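Local coordinates for protein putative methyltransferase from antibiotic biosynthesis pathway (Anabaena variabilis ATCC 29413, PDB 3EGE) that probably catalyses transfer of a methyl group from S-adenosylmethionine to an unidentified acceptor, at residues Ala53-Pro64 / His75-Tyr84. Sequence-based numbering, arbitrary orientation.
Sequences ANQGLFVYAVEP and HPQVEWFTGY. With EDO (1,2-ethanediol), chain B.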
ATOM      1  N   ALA A  53      -8.315   7.311  11.890  1.00 70.02           N
ATOM      2  CA  ALA A  53      -8.634   8.228  13.002  1.00 70.60           C
ATOM      3  C   ALA A  53     -10.149   8.458  13.040  1.00 71.20           C
ATOM      4  O   ALA A  53     -10.762   8.375  14.094  1.00 72.38           O
ATOM      5  CB  ALA A  53      -7.875   9.580  12.894  1.00 70.16           C
ATOM      6  N   ASN A  54     -10.743   8.676  11.864  1.00 71.54           N
ATOM      7  CA  ASN A  54     -12.197   8.831  11.722  1.00 70.12           C
ATOM      8  C   ASN A  54     -13.023   7.609  12.085  1.00 69.80           C
ATOM      9  O   ASN A  54     -14.236   7.747  12.216  1.00 69.29           O
ATOM     10  CB  ASN A  54     -12.560   9.341  10.314  1.00 70.42           C
ATOM     11  CG  ASN A  54     -12.155  10.798  10.092  1.00 69.19           C
ATOM     12  OD1 ASN A  54     -12.112  11.587  11.026  1.00 69.59           O
ATOM     13  ND2 ASN A  54     -11.892  11.157   8.855  1.00 64.26           N
ATOM     14  N   GLN A  55     -12.392   6.433  12.238  1.00 69.88           N
ATOM     15  CA  GLN A  55     -13.075   5.228  12.752  1.00 69.66           C
ATOM     16  C   GLN A  55     -13.104   5.162  14.280  1.00 68.74           C
ATOM     17  O   GLN A  55     -13.618   4.202  14.804  1.00 69.56           O
ATOM     18  CB  GLN A  55     -12.415   3.943  12.232  1.00 71.00           C
ATOM     19  CG  GLN A  55     -12.480   3.736  10.714  1.00 76.59           C
ATOM     20  CD  GLN A  55     -13.885   3.507  10.182  1.00 78.32           C
ATOM     21  OE1 GLN A  55     -14.270   4.113   9.191  1.00 84.94           O
ATOM     22  NE2 GLN A  55     -14.660   2.658  10.849  1.00 80.19           N
ATOM     23  N   GLY A  56     -12.560   6.151  14.988  1.00 67.76           N
ATOM     24  CA  GLY A  56     -12.505   6.164  16.444  1.00 67.26           C
ATOM     25  C   GLY A  56     -11.203   5.630  17.025  1.00 66.47           C
ATOM     26  O   GLY A  56     -11.219   4.931  18.045  1.00 67.01           O
ATOM     27  N   LEU A  57     -10.083   5.956  16.380  1.00 65.17           N
ATOM     28  CA  LEU A  57      -8.747   5.588  16.850  1.00 65.13           C
ATOM     29  C   LEU A  57      -7.855   6.818  16.966  1.00 65.02           C
ATOM     30  O   LEU A  57      -8.077   7.808  16.268  1.00 67.02           O
ATOM     31  CB  LEU A  57      -8.096   4.616  15.873  1.00 64.66           C
ATOM     32  CG  LEU A  57      -8.690   3.210  15.796  1.00 66.66           C
ATOM     33  CD1 LEU A  57      -8.162   2.476  14.576  1.00 59.01           C
ATOM     34  CD2 LEU A  57      -8.425   2.427  17.112  1.00 63.32           C
ATOM     35  N   PHE A  58      -6.887   6.772  17.886  1.00 63.57           N
ATOM     36  CA  PHE A  58      -5.830   7.791  17.951  1.00 63.03           C
ATOM     37  C   PHE A  58      -4.707   7.198  17.094  1.00 62.70           C
ATOM     38  O   PHE A  58      -4.446   5.990  17.184  1.00 61.23           O
ATOM     39  CB  PHE A  58      -5.397   8.089  19.379  1.00 62.93           C
ATOM     40  CG  PHE A  58      -6.468   8.732  20.199  1.00 63.94           C
ATOM     41  CD1 PHE A  58      -6.618  10.127  20.207  1.00 64.11           C
ATOM     42  CD2 PHE A  58      -7.350   7.948  20.962  1.00 64.92           C
ATOM     43  CE1 PHE A  58      -7.626  10.737  20.976  1.00 59.79           C
ATOM     44  CE2 PHE A  58      -8.364   8.548  21.730  1.00 63.98           C
ATOM     45  CZ  PHE A  58      -8.498   9.947  21.739  1.00 63.74           C
ATOM     46  N   VAL A  59      -4.105   8.021  16.224  1.00 62.36           N
ATOM     47  CA  VAL A  59      -3.065   7.566  15.294  1.00 62.61           C
ATOM     48  C   VAL A  59      -1.769   8.365  15.448  1.00 63.11           C
ATOM     49  O   VAL A  59      -1.799   9.584  15.429  1.00 61.72           O
ATOM     50  CB  VAL A  59      -3.514   7.639  13.790  1.00 63.25           C
ATOM     51  CG1 VAL A  59      -2.455   6.998  12.872  1.00 59.40           C
ATOM     52  CG2 VAL A  59      -4.853   6.940  13.559  1.00 60.56           C
ATOM     53  N   TYR A  60      -0.643   7.659  15.619  1.00 64.33           N
ATOM     54  CA  TYR A  60       0.684   8.276  15.621  1.00 64.22           C
ATOM     55  C   TYR A  60       1.277   7.965  14.227  1.00 63.14           C
ATOM     56  O   TYR A  60       1.709   6.840  13.961  1.00 58.95           O
ATOM     57  CB  TYR A  60       1.582   7.751  16.753  1.00 65.36           C
ATOM     58  CG  TYR A  60       1.086   7.961  18.182  1.00 63.18           C
ATOM     59  CD1 TYR A  60       0.236   9.023  18.532  1.00 62.12           C
ATOM     60  CD2 TYR A  60       1.557   7.134  19.213  1.00 66.00           C
ATOM     61  CE1 TYR A  60      -0.190   9.216  19.853  1.00 63.12           C
ATOM     62  CE2 TYR A  60       1.137   7.323  20.552  1.00 64.08           C
ATOM     63  CZ  TYR A  60       0.267   8.364  20.852  1.00 64.86           C
ATOM     64  OH  TYR A  60      -0.144   8.544  22.141  1.00 66.54           O
ATOM     65  N   ALA A  61       1.256   8.977  13.352  1.00 63.32           N
ATOM     66  CA  ALA A  61       1.745   8.879  11.963  1.00 63.11           C
ATOM     67  C   ALA A  61       3.238   9.131  11.921  1.00 62.99           C
ATOM     68  O   ALA A  61       3.681  10.179  12.360  1.00 62.83           O
ATOM     69  CB  ALA A  61       1.033   9.883  11.069  1.00 61.13           C
ATOM     70  N   VAL A  62       4.000   8.169  11.393  1.00 64.16           N
ATOM     71  CA  VAL A  62       5.460   8.301  11.216  1.00 65.53           C
ATOM     72  C   VAL A  62       5.745   8.221   9.717  1.00 65.40           C
ATOM     73  O   VAL A  62       5.368   7.238   9.100  1.00 63.16           O
ATOM     74  CB  VAL A  62       6.273   7.231  11.998  1.00 66.22           C
ATOM     75  CG1 VAL A  62       7.787   7.468  11.837  1.00 56.70           C
ATOM     76  CG2 VAL A  62       5.849   7.238  13.499  1.00 62.84           C
ATOM     77  N   GLU A  63       6.396   9.265   9.173  1.00 67.18           N
ATOM     78  CA  GLU A  63       6.745   9.391   7.755  1.00 68.61           C
ATOM     79  C   GLU A  63       8.029  10.223   7.579  1.00 69.22           C
ATOM     80  O   GLU A  63       8.020  11.368   7.976  1.00 67.98           O
ATOM     81  CB  GLU A  63       5.589  10.109   7.023  1.00 68.86           C
ATOM     82  CG  GLU A  63       5.857  10.499   5.530  1.00 69.00           C
ATOM     83  CD  GLU A  63       6.379   9.321   4.720  1.00 69.37           C
ATOM     84  OE1 GLU A  63       5.787   8.228   4.828  1.00 68.11           O
ATOM     85  OE2 GLU A  63       7.397   9.473   4.013  1.00 74.92           O
ATOM     86  N   PRO A  64       9.103   9.683   6.941  1.00 71.55           N
ATOM     87  CA  PRO A  64      10.342  10.508   6.771  1.00 74.27           C
ATOM     88  C   PRO A  64      10.231  11.733   5.835  1.00 77.09           C
ATOM     89  O   PRO A  64      10.949  12.725   6.049  1.00 78.90           O
ATOM     90  CB  PRO A  64      11.345   9.505   6.168  1.00 73.42           C
ATOM     91  CG  PRO A  64      10.497   8.552   5.423  1.00 68.83           C
ATOM     92  CD  PRO A  64       9.302   8.347   6.340  1.00 71.16           C
ATOM     93  N   HIS A  75      -5.677  16.718  11.738  1.00 82.61           N
ATOM     94  CA  HIS A  75      -6.785  16.010  12.368  1.00 78.75           C
ATOM     95  C   HIS A  75      -6.513  15.952  13.872  1.00 77.33           C
ATOM     96  O   HIS A  75      -5.355  15.700  14.263  1.00 76.87           O
ATOM     97  CB  HIS A  75      -6.910  14.604  11.776  1.00 78.93           C
ATOM     98  CG  HIS A  75      -8.177  13.897  12.154  1.00 79.51           C
ATOM     99  ND1 HIS A  75      -8.311  13.175  13.319  1.00 77.61           N
ATOM    100  CD2 HIS A  75      -9.372  13.807  11.523  1.00 80.79           C
ATOM    101  CE1 HIS A  75      -9.532  12.678  13.397  1.00 77.05           C
ATOM    102  NE2 HIS A  75     -10.193  13.039  12.315  1.00 81.38           N
ATOM    103  N   PRO A  76      -7.552  16.187  14.715  1.00 75.31           N
ATOM    104  CA  PRO A  76      -7.347  16.182  16.172  1.00 74.73           C
ATOM    105  C   PRO A  76      -6.791  14.886  16.791  1.00 73.24           C
ATOM    106  O   PRO A  76      -6.112  14.969  17.810  1.00 72.95           O
ATOM    107  CB  PRO A  76      -8.757  16.458  16.741  1.00 74.86           C
ATOM    108  CG  PRO A  76      -9.532  16.958  15.649  1.00 75.61           C
ATOM    109  CD  PRO A  76      -8.965  16.452  14.385  1.00 74.75           C
ATOM    110  N   GLN A  77      -7.116  13.738  16.188  1.00 70.71           N
ATOM    111  CA  GLN A  77      -6.697  12.408  16.640  1.00 69.98           C
ATOM    112  C   GLN A  77      -5.501  11.801  15.873  1.00 67.73           C
ATOM    113  O   GLN A  77      -5.209  10.615  16.031  1.00 66.00           O
ATOM    114  CB  GLN A  77      -7.906  11.440  16.669  1.00 71.25           C
ATOM    115  CG  GLN A  77      -8.940  11.701  17.807  1.00 75.92           C
ATOM    116  CD  GLN A  77      -9.916  12.840  17.557  1.00 82.65           C
ATOM    117  OE1 GLN A  77     -10.236  13.164  16.422  1.00 94.72           O
ATOM    118  NE2 GLN A  77     -10.421  13.438  18.636  1.00 89.08           N
ATOM    119  N   VAL A  78      -4.813  12.610  15.063  1.00 66.28           N
ATOM    120  CA  VAL A  78      -3.611  12.180  14.350  1.00 65.48           C
ATOM    121  C   VAL A  78      -2.430  13.028  14.852  1.00 64.68           C
ATOM    122  O   VAL A  78      -2.535  14.252  14.888  1.00 63.56           O
ATOM    123  CB  VAL A  78      -3.757  12.284  12.801  1.00 65.88           C
ATOM    124  CG1 VAL A  78      -2.492  11.784  12.090  1.00 58.98           C
ATOM    125  CG2 VAL A  78      -4.955  11.469  12.319  1.00 63.74           C
ATOM    126  N   GLU A  79      -1.347  12.369  15.293  1.00 64.01           N
ATOM    127  CA  GLU A  79      -0.098  13.055  15.673  1.00 63.64           C
ATOM    128  C   GLU A  79       0.962  12.726  14.628  1.00 62.13           C
ATOM    129  O   GLU A  79       1.217  11.569  14.368  1.00 60.75           O
ATOM    130  CB  GLU A  79       0.388  12.680  17.081  1.00 62.52           C
ATOM    131  CG  GLU A  79      -0.611  13.014  18.229  1.00 61.02           C
ATOM    132  CD  GLU A  79      -0.995  14.485  18.358  1.00 60.56           C
ATOM    133  OE1 GLU A  79      -0.383  15.378  17.731  1.00 60.70           O
ATOM    134  OE2 GLU A  79      -1.948  14.767  19.102  1.00 64.33           O
ATOM    135  N   TRP A  80       1.589  13.755  14.062  1.00 62.55           N
ATOM    136  CA  TRP A  80       2.575  13.576  13.000  1.00 63.13           C
ATOM    137  C   TRP A  80       4.031  13.633  13.494  1.00 61.90           C
ATOM    138  O   TRP A  80       4.460  14.608  14.165  1.00 60.49           O
ATOM    139  CB  TRP A  80       2.365  14.612  11.888  1.00 64.79           C
ATOM    140  CG  TRP A  80       2.896  14.102  10.619  1.00 72.71           C
ATOM    141  CD1 TRP A  80       4.207  14.134  10.177  1.00 74.55           C
ATOM    142  CD2 TRP A  80       2.158  13.372   9.639  1.00 75.41           C
ATOM    143  NE1 TRP A  80       4.301  13.527   8.948  1.00 75.98           N
ATOM    144  CE2 TRP A  80       3.070  13.030   8.597  1.00 77.09           C
ATOM    145  CE3 TRP A  80       0.808  13.002   9.519  1.00 75.23           C
ATOM    146  CZ2 TRP A  80       2.675  12.317   7.450  1.00 72.51           C
ATOM    147  CZ3 TRP A  80       0.409  12.275   8.373  1.00 73.97           C
ATOM    148  CH2 TRP A  80       1.346  11.947   7.354  1.00 73.76           C
ATOM    149  N   PHE A  81       4.772  12.584  13.142  1.00 61.14           N
ATOM    150  CA  PHE A  81       6.196  12.434  13.439  1.00 61.72           C
ATOM    151  C   PHE A  81       6.989  12.236  12.131  1.00 63.21           C
ATOM    152  O   PHE A  81       6.649  11.344  11.329  1.00 63.10           O
ATOM    153  CB  PHE A  81       6.422  11.209  14.329  1.00 60.49           C
ATOM    154  CG  PHE A  81       5.723  11.289  15.649  1.00 57.81           C
ATOM    155  CD1 PHE A  81       4.396  10.880  15.774  1.00 59.48           C
ATOM    156  CD2 PHE A  81       6.379  11.798  16.769  1.00 55.41           C
ATOM    157  CE1 PHE A  81       3.718  10.959  17.026  1.00 58.29           C
ATOM    158  CE2 PHE A  81       5.714  11.895  18.018  1.00 60.32           C
ATOM    159  CZ  PHE A  81       4.385  11.465  18.139  1.00 59.87           C
ATOM    160  N   THR A  82       8.008  13.073  11.923  1.00 63.14           N
ATOM    161  CA  THR A  82       8.922  12.929  10.789  1.00 65.55           C
ATOM    162  C   THR A  82      10.114  12.089  11.256  1.00 66.07           C
ATOM    163  O   THR A  82      10.831  12.463  12.163  1.00 66.55           O
ATOM    164  CB  THR A  82       9.391  14.287  10.164  1.00 65.73           C
ATOM    165  OG1 THR A  82       8.240  15.031   9.734  1.00 63.99           O
ATOM    166  CG2 THR A  82      10.297  14.026   8.941  1.00 63.43           C
ATOM    167  N   GLY A  83      10.309  10.947  10.615  1.00 67.93           N
ATOM    168  CA  GLY A  83      11.391  10.040  10.977  1.00 68.16           C
ATOM    169  C   GLY A  83      11.309   8.782  10.150  1.00 68.14           C
ATOM    170  O   GLY A  83      10.341   8.590   9.418  1.00 67.75           O
ATOM    171  N   TYR A  84      12.330   7.939  10.280  1.00 68.47           N
ATOM    172  CA  TYR A  84      12.432   6.692   9.549  1.00 68.70           C
ATOM    173  C   TYR A  84      11.912   5.522  10.374  1.00 67.72           C
ATOM    174  O   TYR A  84      11.980   5.524  11.602  1.00 69.36           O
ATOM    175  CB  TYR A  84      13.878   6.427   9.150  1.00 71.10           C
ATOM    176  CG  TYR A  84      14.499   7.469   8.243  1.00 70.34           C
ATOM    177  CD1 TYR A  84      14.133   7.553   6.898  1.00 72.57           C
ATOM    178  CD2 TYR A  84      15.499   8.330   8.717  1.00 78.90           C
ATOM    179  CE1 TYR A  84      14.713   8.494   6.037  1.00 76.37           C
ATOM    180  CE2 TYR A  84      16.109   9.294   7.868  1.00 78.73           C
ATOM    181  CZ  TYR A  84      15.706   9.360   6.528  1.00 80.85           C
ATOM    182  OH  TYR A  84      16.290  10.287   5.696  1.00 82.27           O
TER
HETATM  183  C1  EDO B 261       6.946   5.649   2.744  1.00 85.19           C
HETATM  184  O1  EDO B 261       7.231   5.907   4.116  1.00 77.85           O
HETATM  185  C2  EDO B 261       5.436   5.604   2.555  1.00 87.10           C
HETATM  186  O2  EDO B 261       5.097   6.292   1.349  1.00 93.09           O
HETATM  187  O   HOH W   1       7.184  13.842   7.641  1.00 66.58           O
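Ala61 CB sits over one face of the Trp80 indole, offset toward the rim, in a CH-pi contact 3.9 Å from the centroid of the six-membered ring. Trp80 CG is roughly anti to the backbone N (chi1 -155°), which brings the indole face against Ala61 CB. Glu63 runs alongside, its CB 3.7 Å from Trp80 CZ2. A water lies in the indole plane at the edge; it accepts from Trp80 NE1 and Thr82 OG1 and donates to Glu63 O, tying the strand ends together. The His75 ring carries Pro76 CD on one face. Its NE2 donates to Asn54 OD1, near the ring edge but tilted from its plane (2.7 Å, 140° at the hydrogen). ND1 accepts from Gln77 N, also tilted; the two bonds should restrict the ring's rotation. The Phe81 ring has Ala61 O at its edge, in plane.

Strands 58-62 and 78-81 are parallel neighbours, joined through helix 66-70 as a beta-alpha-beta unit of the Rossmann-like methyltransferase fold. Strand 78-81 is the outermost on this side of the sheet. Five backbone bonds join the segments, from Val59 N to Gln77 O (2.8 Å) through Glu63 N to Phe81 O (3.0 Å).

Glu63 OE1 accepts from Gly44 N, in a probable glycine-rich loop, and from a 1,2-ethanediol; OE2 accepts from Ser65 N. Glu63 probably matches the family's ribose-binding acidic residue, so the diol may occupy part of the cofactor site.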